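Local coordinates for protein adenylosuccinate lyase (Francisella tularensis subsp. tularensis SCHU S4, PDB 4EEI) that probably catalyses two steps of purine biosynthesis, splitting fumarate from adenylosuccinate to leave AMP and from the succinyl-carboxamide ribotide on the way to IMP, at residues D59-V64 against I69-T74. Numbering follows the deposited sequence.
Sequences DEIEKV and IIAFCT
The methyl of A71 sits over one face of the peptide group joining I61 to E62, its CB 3.7 Å from E62 N and almost straight above that atom. A second peptide group is gripped from both sides: within 69-74, the carbonyl oxygen of I70 receives T74 N from one face and T74 OG1 from the opposite one. The hydroxyl bond measures 2.8 Å from T74 OG1 to I70 O, with a C=O...OG1 angle of 145° and the donor tilted well out of the carbonyl plane. Holding the hydroxyl back on its own helix fixes the rotation of T74 (chi1 -61°), and its methyl, CG2, is left to meet I61 CD1 at 4.0 Å. I61 divides its branches between the two partners: CG2, trans to the backbone N, packs against A71 CA at 3.6 Å, while CD1 continues past A71 O to the threonine methyl. The interface is small and apolar, and the side chain of A71 also touches V58 and T65.

The two segments lie on consecutive helices, 55-65 and 68-77, joined by a short connection, and the axes of 59-64 and 69-74 run at 132° to each other. The small residue at A71 brings E62 CA within 5.1 Å of A71 CA, and the segment axes approach to 8.3 Å. The connection carries K66 and H67, which with D68 at the start of the second helix bind AMP. On the far side of helix 68-77, I69 and F72 pack on M23 of helix 16-33.

E62 touches A71 through CB, 3.9 Å from A71 CB. With CG anti to the backbone N and the chain extended beyond it, the side chain comes within about 4 Å of bound AMP (nearest atoms). Its OE2 forms a salt bridge outside this contact, with R4 of the second subunit.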
# COMPACT_ATOMS: atom_id res chain seq x y z
N ASP B 59 -32.32 -13.26 5.86
CA ASP B 59 -32.30 -11.83 6.13
C ASP B 59 -33.31 -11.39 7.19
O ASP B 59 -32.96 -10.65 8.11
CB ASP B 59 -32.51 -11.03 4.85
CG ASP B 59 -31.32 -11.13 3.91
OD1 ASP B 59 -30.26 -11.60 4.36
OD2 ASP B 59 -31.46 -10.74 2.73
N GLU B 60 -34.56 -11.85 7.08
CA GLU B 60 -35.55 -11.46 8.08
C GLU B 60 -35.23 -12.01 9.47
O GLU B 60 -35.43 -11.33 10.47
CB GLU B 60 -36.99 -11.80 7.65
CG GLU B 60 -37.18 -13.10 6.89
CD GLU B 60 -38.63 -13.30 6.43
OE1 GLU B 60 -39.24 -14.32 6.81
OE2 GLU B 60 -39.15 -12.44 5.68
N ILE B 61 -34.71 -13.24 9.52
CA ILE B 61 -34.29 -13.84 10.78
C ILE B 61 -33.09 -13.09 11.36
O ILE B 61 -33.00 -12.89 12.58
CB ILE B 61 -33.96 -15.34 10.60
CG1 ILE B 61 -35.20 -16.12 10.15
CG2 ILE B 61 -33.44 -15.94 11.90
CD1 ILE B 61 -34.93 -17.56 9.78
N GLU B 62 -32.18 -12.67 10.49
CA GLU B 62 -30.98 -11.96 10.93
C GLU B 62 -31.31 -10.61 11.58
O GLU B 62 -30.58 -10.12 12.44
CB GLU B 62 -29.98 -11.79 9.79
CG GLU B 62 -28.65 -11.19 10.25
CD GLU B 62 -27.55 -11.29 9.20
OE1 GLU B 62 -27.76 -11.94 8.15
OE2 GLU B 62 -26.46 -10.72 9.45
N LYS B 63 -32.43 -10.01 11.17
CA LYS B 63 -32.90 -8.78 11.80
C LYS B 63 -33.12 -8.94 13.30
O LYS B 63 -32.92 -8.00 14.07
CB LYS B 63 -34.18 -8.29 11.14
CG LYS B 63 -33.93 -7.45 9.90
CD LYS B 63 -35.24 -6.98 9.28
CE LYS B 63 -34.98 -6.02 8.12
NZ LYS B 63 -36.25 -5.45 7.55
N VAL B 64 -33.53 -10.14 13.71
CA VAL B 64 -33.74 -10.45 15.12
C VAL B 64 -32.44 -10.89 15.79
O VAL B 64 -32.05 -10.35 16.83
CB VAL B 64 -34.77 -11.58 15.31
CG1 VAL B 64 -35.20 -11.67 16.76
CG2 VAL B 64 -35.97 -11.36 14.41
N ILE B 69 -25.04 -16.56 11.08
CA ILE B 69 -25.01 -18.03 11.10
C ILE B 69 -26.18 -18.63 11.87
O ILE B 69 -26.73 -19.66 11.48
CB ILE B 69 -23.68 -18.57 11.64
CG1 ILE B 69 -22.51 -17.88 10.95
CG2 ILE B 69 -23.59 -20.07 11.44
CD1 ILE B 69 -22.65 -17.84 9.43
N ILE B 70 -26.53 -18.01 13.00
CA ILE B 70 -27.74 -18.41 13.72
C ILE B 70 -28.95 -18.28 12.80
O ILE B 70 -29.81 -19.16 12.77
CB ILE B 70 -27.96 -17.55 14.98
CG1 ILE B 70 -26.80 -17.71 15.96
CG2 ILE B 70 -29.28 -17.91 15.65
CD1 ILE B 70 -26.94 -16.88 17.24
N ALA B 71 -29.00 -17.19 12.04
CA ALA B 71 -30.08 -16.97 11.08
C ALA B 71 -30.11 -18.05 10.01
O ALA B 71 -31.18 -18.59 9.70
CB ALA B 71 -29.95 -15.60 10.45
N PHE B 72 -28.95 -18.36 9.44
CA PHE B 72 -28.84 -19.42 8.44
C PHE B 72 -29.26 -20.79 9.00
O PHE B 72 -30.05 -21.50 8.38
CB PHE B 72 -27.41 -19.50 7.90
CG PHE B 72 -27.08 -20.81 7.23
CD1 PHE B 72 -27.55 -21.08 5.95
CD2 PHE B 72 -26.31 -21.77 7.88
CE1 PHE B 72 -27.25 -22.28 5.33
CE2 PHE B 72 -26.01 -22.97 7.27
CZ PHE B 72 -26.48 -23.23 5.99
N CYS B 73 -28.72 -21.15 10.16
CA CYS B 73 -29.08 -22.43 10.78
C CYS B 73 -30.58 -22.53 11.05
O CYS B 73 -31.22 -23.55 10.78
CB CYS B 73 -28.30 -22.64 12.08
SG CYS B 73 -26.54 -22.88 11.82
N THR B 74 -31.14 -21.45 11.59
CA THR B 74 -32.57 -21.39 11.85
C THR B 74 -33.36 -21.55 10.55
O THR B 74 -34.41 -22.19 10.53
CB THR B 74 -32.97 -20.10 12.58
OG1 THR B 74 -32.29 -20.04 13.84
CG2 THR B 74 -34.46 -20.04 12.83